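Local atomic coordinates of Alp7A (Bacillus subtilis, PDB entry 5EC0), a protein that binds ADP with an actin-like fold and probably forms cytoskeletal filaments that help segregate plasmids in the bacterial cell. Residues G40-I45 and K53-V58; A104-Q109 and H155-L160. All blocks are in the same frame, centred on the assembly; numbering follows the deposited sequence.

Contact 1: residues G40-I45 and K53-V58; sequences GKFTSI and KDRLLV
In the long connection between helix 35-38 and strand 56-62, Lys41 and Phe42 fold back toward Leu57, which lies on that strand, and Arg55, in the chain just before it. The two backbones stay well apart, with the nearest CA atoms, those of Phe42 and Leu57, 8.5 Å from each other. Side chains bridge the gap. With CG anti to the backbone N (chi1 179°), the Phe42 ring is carried toward Arg55, which it meets through CE1. Arg55 reaches it with an extended chain from CG to NE, crossing the Phe42 side chain at about a right angle. Its NH1 comes to 3.8 Å from CE1 of Phe42, and each group meets the other at its edge, close to its own plane. The two planes are inclined by 54°, so the guanidinium does not lie flat over the ring. Farther along, CG of Lys41 touches CD2 of Leu57 loosely, at 4.3 Å. Leu70 touches both Lys41 and Leu57 from strand 65-71, while Thr161 and Leu162 pack on Phe42. No hydrogen bond joins the two segments, and only 151 Å² is buried between them. The touch is therefore apolar between Lys41 and Leu57, while at Phe42 a guanidinium nitrogen meets a ring C-H edge. That geometry is not a cation-pi stack, so the link is probably weak, and the positive charge of Arg55, on an exposed residue, gets no counter-ion from 40-45.

Contact 2: residues A104-Q109 and H155-L160; sequences ATAYYQ and HQVKVL
The helical hydrogen bond from Tyr108 N to Ala104 O, 3.0 Å long, spans the turn from which Ala106 directs its methyl group at Val157 and Val159. An equivalent bond of 3.0 Å, Gln109 N to Thr105 O, secures the next position. Across the contact itself everything is apolar. CB of Ala106 lies 3.7 Å from CG2 of Val159 and, less closely, 4.4 Å from CG1 of Val157, so a single methyl faces the gap between two valines placed two residues apart on one face of the strand. Val159 has CG1 anti to its backbone N (chi1 179°), which leaves CG2, the branch beside that N, to do the touching. The small alanine lets the helix come near the sheet: CA of Ala106 and CA of Val159 are 7.3 Å apart. All three residues are buried, although only 90 Å², both sides summed, is buried between the segments, whereas Lys158 between the valines points its side chain away from the helix. Beyond this pair of segments, the Gln109 amide is held at both ends, OE1 by Lys166 NZ and NE2 by Lys114 O. Helix 95-112 thus lies against the sheet along more than one strand: Ala106 also touches Leu168 of strand 166-179, which pairs with 153-159 on one flank, while strand 56-62 pairs with it on the other.

Overall arrangement
Contacts 1 and 2 meet in one sheet, their centres 13 Å apart, because strands 56-62 and 153-159 run side by side and antiparallel. A probable backbone hydrogen bond of 2.8 Å, Leu57 O to Leu160 N, links them directly. Consecutive residues of strand 56-62 serve different sides: Leu57 faces the loop of contact 1, whereas Val58 touches Ala103 of helix 95-112. Val58 also packs on contact 2, its CB 3.7 Å from CG2 of Val157. The helix also reaches segment 53-58, since Tyr107 CE1 packs 3.5 Å from Lys53 CB. Both contacts lie away from the ADP pocket and belong to the body of the actin-like fold. Their centres are about 25 and 21 Å from the centre of the chain.

Contact 1: residues G40-I45 and K53-V58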
loop_
_atom_site.group_PDB
_atom_site.type_symbol
_atom_site.label_atom_id
_atom_site.label_comp_id
_atom_site.label_asym_id
_atom_site.label_seq_id
_atom_site.Cartn_x
_atom_site.Cartn_y
_atom_site.Cartn_z
ATOM N N GLY A 40 20.740 12.081 22.120
ATOM C CA GLY A 40 19.917 12.293 23.302
ATOM C C GLY A 40 18.425 12.181 23.006
ATOM O O GLY A 40 17.583 12.510 23.844
ATOM N N LYS A 41 18.104 11.744 21.791
ATOM C CA LYS A 41 16.766 11.276 21.445
ATOM C C LYS A 41 16.554 9.941 22.121
ATOM O O LYS A 41 15.693 9.775 22.993
ATOM C CB LYS A 41 16.614 11.112 19.931
ATOM C CG LYS A 41 15.406 10.282 19.489
ATOM C CD LYS A 41 14.158 11.149 19.476
ATOM C CE LYS A 41 12.908 10.338 19.234
ATOM N NZ LYS A 41 12.724 9.292 20.275
ATOM N N PHE A 42 17.396 9.003 21.700
ATOM C CA PHE A 42 17.321 7.608 22.077
ATOM C C PHE A 42 18.304 7.341 23.224
ATOM O O PHE A 42 19.490 7.646 23.108
ATOM C CB PHE A 42 17.619 6.754 20.849
ATOM C CG PHE A 42 17.590 5.288 21.099
ATOM C CD1 PHE A 42 16.546 4.712 21.793
ATOM C CD2 PHE A 42 18.588 4.474 20.604
ATOM C CE1 PHE A 42 16.508 3.351 22.006
ATOM C CE2 PHE A 42 18.558 3.120 20.822
ATOM C CZ PHE A 42 17.516 2.556 21.506
ATOM N N THR A 43 17.802 6.779 24.324
ATOM C CA THR A 43 18.537 6.733 25.593
ATOM C C THR A 43 19.113 5.353 25.999
ATOM O O THR A 43 20.253 5.270 26.467
ATOM C CB THR A 43 17.627 7.270 26.749
ATOM O OG1 THR A 43 17.840 8.681 26.931
ATOM C CG2 THR A 43 17.912 6.560 28.045
ATOM N N SER A 44 18.343 4.279 25.836
ATOM C CA SER A 44 18.807 2.958 26.265
ATOM C C SER A 44 19.032 2.027 25.073
ATOM O O SER A 44 18.249 2.027 24.135
ATOM C CB SER A 44 17.812 2.325 27.248
ATOM O OG SER A 44 17.403 3.230 28.269
ATOM N N ILE A 45 20.105 1.239 25.126
ATOM C CA ILE A 45 20.489 0.310 24.055
ATOM C C ILE A 45 19.424 -0.752 23.742
ATOM O O ILE A 45 18.727 -1.221 24.641
ATOM C CB ILE A 45 21.807 -0.432 24.424
ATOM C CG1 ILE A 45 22.808 0.519 25.089
ATOM C CG2 ILE A 45 22.423 -1.114 23.212
ATOM C CD1 ILE A 45 24.059 -0.166 25.594
ATOM N N LYS A 53 12.270 -2.079 14.541
ATOM C CA LYS A 53 11.169 -1.684 13.674
ATOM C C LYS A 53 10.436 -0.468 14.236
ATOM O O LYS A 53 10.098 0.456 13.492
ATOM C CB LYS A 53 10.196 -2.848 13.477
ATOM C CG LYS A 53 9.263 -2.670 12.298
ATOM C CD LYS A 53 8.340 -3.860 12.145
ATOM C CE LYS A 53 6.931 -3.400 11.815
ATOM N NZ LYS A 53 6.047 -4.517 11.390
ATOM N N ASP A 54 10.233 -0.454 15.552
ATOM C CA ASP A 54 9.555 0.659 16.212
ATOM C C ASP A 54 10.540 1.737 16.632
ATOM O O ASP A 54 10.155 2.721 17.255
ATOM C CB ASP A 54 8.767 0.183 17.446
ATOM C CG ASP A 54 7.541 -0.663 17.088
ATOM O OD1 ASP A 54 7.205 -0.771 15.881
ATOM O OD2 ASP A 54 6.909 -1.208 18.025
ATOM N N ARG A 55 11.815 1.557 16.314
ATOM C CA ARG A 55 12.826 2.482 16.825
ATOM C C ARG A 55 13.737 2.966 15.691
ATOM O O ARG A 55 14.956 3.034 15.850
ATOM C CB ARG A 55 13.641 1.821 17.951
ATOM C CG ARG A 55 12.775 1.284 19.133
ATOM C CD ARG A 55 13.587 0.491 20.151
ATOM N NE ARG A 55 12.751 -0.090 21.215
ATOM C CZ ARG A 55 12.616 0.394 22.452
ATOM N NH1 ARG A 55 13.266 1.491 22.831
ATOM N NH2 ARG A 55 11.832 -0.233 23.327
ATOM N N LEU A 56 13.132 3.320 14.557
ATOM C CA LEU A 56 13.896 3.699 13.363
ATOM C C LEU A 56 14.394 5.139 13.385
ATOM O O LEU A 56 13.650 6.082 13.106
ATOM C CB LEU A 56 13.059 3.477 12.100
ATOM C CG LEU A 56 12.863 2.000 11.775
ATOM C CD1 LEU A 56 11.963 1.832 10.584
ATOM C CD2 LEU A 56 14.199 1.313 11.556
ATOM N N LEU A 57 15.672 5.289 13.688
ATOM C CA LEU A 57 16.329 6.580 13.665
ATOM C C LEU A 57 17.532 6.464 12.744
ATOM O O LEU A 57 18.505 5.775 13.062
ATOM C CB LEU A 57 16.759 6.995 15.075
ATOM C CG LEU A 57 17.612 8.260 15.215
ATOM C CD1 LEU A 57 16.871 9.498 14.706
ATOM C CD2 LEU A 57 18.073 8.454 16.672
ATOM N N VAL A 58 17.466 7.124 11.598
ATOM C CA VAL A 58 18.491 6.962 10.588
ATOM C C VAL A 58 19.010 8.305 10.113
ATOM O O VAL A 58 18.381 9.332 10.331
ATOM C CB VAL A 58 17.966 6.189 9.366
ATOM C CG1 VAL A 58 17.494 4.792 9.766
ATOM C CG2 VAL A 58 16.846 6.981 8.681
#

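Contact 2: residues A104-Q109 and H155-L160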
loop_
_atom_site.group_PDB
_atom_site.type_symbol
_atom_site.label_atom_id
_atom_site.label_comp_id
_atom_site.label_asym_id
_atom_site.label_seq_id
_atom_site.Cartn_x
_atom_site.Cartn_y
_atom_site.Cartn_z
ATOM N N ALA A 104 13.628 0.893 5.858
ATOM C CA ALA A 104 13.041 -0.432 5.680
ATOM C C ALA A 104 14.113 -1.469 5.350
ATOM O O ALA A 104 14.180 -2.520 5.984
ATOM C CB ALA A 104 11.956 -0.412 4.581
ATOM N N THR A 105 14.942 -1.165 4.354
ATOM C CA THR A 105 15.995 -2.077 3.936
ATOM C C THR A 105 16.986 -2.346 5.098
ATOM O O THR A 105 17.436 -3.471 5.287
ATOM C CB THR A 105 16.764 -1.517 2.722
ATOM O OG1 THR A 105 15.851 -1.208 1.657
ATOM C CG2 THR A 105 17.807 -2.524 2.243
ATOM N N ALA A 106 17.327 -1.307 5.859
ATOM C CA ALA A 106 18.256 -1.452 6.974
ATOM C C ALA A 106 17.633 -2.313 8.070
ATOM O O ALA A 106 18.316 -3.116 8.721
ATOM C CB ALA A 106 18.652 -0.094 7.521
ATOM N N TYR A 107 16.326 -2.152 8.256
ATOM C CA TYR A 107 15.597 -2.971 9.211
ATOM C C TYR A 107 15.637 -4.450 8.828
ATOM O O TYR A 107 15.901 -5.324 9.663
ATOM C CB TYR A 107 14.149 -2.517 9.320
ATOM C CG TYR A 107 13.312 -3.520 10.068
ATOM C CD1 TYR A 107 13.547 -3.780 11.415
ATOM C CD2 TYR A 107 12.306 -4.230 9.425
ATOM C CE1 TYR A 107 12.791 -4.707 12.107
ATOM C CE2 TYR A 107 11.544 -5.157 10.109
ATOM C CZ TYR A 107 11.797 -5.387 11.453
ATOM O OH TYR A 107 11.048 -6.311 12.129
ATOM N N TYR A 108 15.361 -4.731 7.560
ATOM C CA TYR A 108 15.374 -6.108 7.083
ATOM C C TYR A 108 16.773 -6.702 7.221
ATOM O O TYR A 108 16.924 -7.874 7.579
ATOM C CB TYR A 108 14.903 -6.185 5.634
ATOM C CG TYR A 108 14.908 -7.587 5.075
ATOM C CD1 TYR A 108 13.806 -8.430 5.246
ATOM C CD2 TYR A 108 16.000 -8.067 4.361
ATOM C CE1 TYR A 108 13.796 -9.712 4.725
ATOM C CE2 TYR A 108 16.007 -9.359 3.844
ATOM C CZ TYR A 108 14.902 -10.176 4.023
ATOM O OH TYR A 108 14.901 -11.456 3.499
ATOM N N GLN A 109 17.795 -5.887 6.949
ATOM C CA GLN A 109 19.175 -6.346 7.082
ATOM C C GLN A 109 19.487 -6.708 8.531
ATOM O O GLN A 109 20.134 -7.725 8.792
ATOM C CB GLN A 109 20.164 -5.289 6.590
ATOM C CG GLN A 109 21.556 -5.828 6.333
ATOM C CD GLN A 109 22.402 -6.051 7.604
ATOM O OE1 GLN A 109 22.387 -5.241 8.539
ATOM N NE2 GLN A 109 23.144 -7.156 7.628
ATOM N N HIS A 155 23.289 3.647 -2.601
ATOM C CA HIS A 155 22.879 4.573 -1.552
ATOM C C HIS A 155 23.503 4.193 -0.230
ATOM O O HIS A 155 23.863 3.038 -0.017
ATOM C CB HIS A 155 21.362 4.583 -1.400
ATOM C CG HIS A 155 20.633 4.545 -2.708
ATOM N ND1 HIS A 155 20.510 5.650 -3.519
ATOM C CD2 HIS A 155 19.988 3.537 -3.334
ATOM C CE1 HIS A 155 19.819 5.321 -4.599
ATOM N NE2 HIS A 155 19.488 4.045 -4.507
ATOM N N GLN A 156 23.615 5.157 0.671
ATOM C CA GLN A 156 24.003 4.819 2.032
ATOM C C GLN A 156 23.013 5.318 3.051
ATOM O O GLN A 156 22.385 6.364 2.873
ATOM C CB GLN A 156 25.374 5.378 2.354
ATOM C CG GLN A 156 26.447 4.848 1.462
ATOM C CD GLN A 156 27.794 5.318 1.908
ATOM O OE1 GLN A 156 28.143 6.486 1.730
ATOM N NE2 GLN A 156 28.557 4.421 2.521
ATOM N N VAL A 157 22.879 4.561 4.129
ATOM C CA VAL A 157 22.093 5.011 5.256
ATOM C C VAL A 157 22.771 4.564 6.552
ATOM O O VAL A 157 23.364 3.478 6.608
ATOM C CB VAL A 157 20.639 4.487 5.171
ATOM C CG1 VAL A 157 20.611 2.962 5.108
ATOM C CG2 VAL A 157 19.794 5.016 6.346
ATOM N N LYS A 158 22.715 5.417 7.575
ATOM C CA LYS A 158 23.184 5.068 8.919
ATOM C C LYS A 158 22.012 4.718 9.811
ATOM O O LYS A 158 21.011 5.416 9.809
ATOM C CB LYS A 158 23.976 6.219 9.555
ATOM C CG LYS A 158 25.293 6.524 8.845
ATOM C CD LYS A 158 25.972 7.764 9.397
ATOM C CE LYS A 158 27.377 7.899 8.810
ATOM N NZ LYS A 158 28.167 9.038 9.379
ATOM N N VAL A 159 22.129 3.633 10.565
ATOM C CA VAL A 159 21.194 3.363 11.649
ATOM C C VAL A 159 21.808 3.949 12.908
ATOM O O VAL A 159 22.943 3.632 13.247
ATOM C CB VAL A 159 20.926 1.858 11.837
ATOM C CG1 VAL A 159 19.969 1.638 12.990
ATOM C CG2 VAL A 159 20.360 1.249 10.560
ATOM N N LEU A 160 21.078 4.823 13.592
ATOM C CA LEU A 160 21.653 5.509 14.749
ATOM C C LEU A 160 21.088 4.958 16.042
ATOM O O LEU A 160 21.461 5.391 17.125
ATOM C CB LEU A 160 21.398 7.010 14.654
ATOM C CG LEU A 160 21.893 7.622 13.340
ATOM C CD1 LEU A 160 21.387 9.049 13.186
ATOM C CD2 LEU A 160 23.423 7.568 13.244
#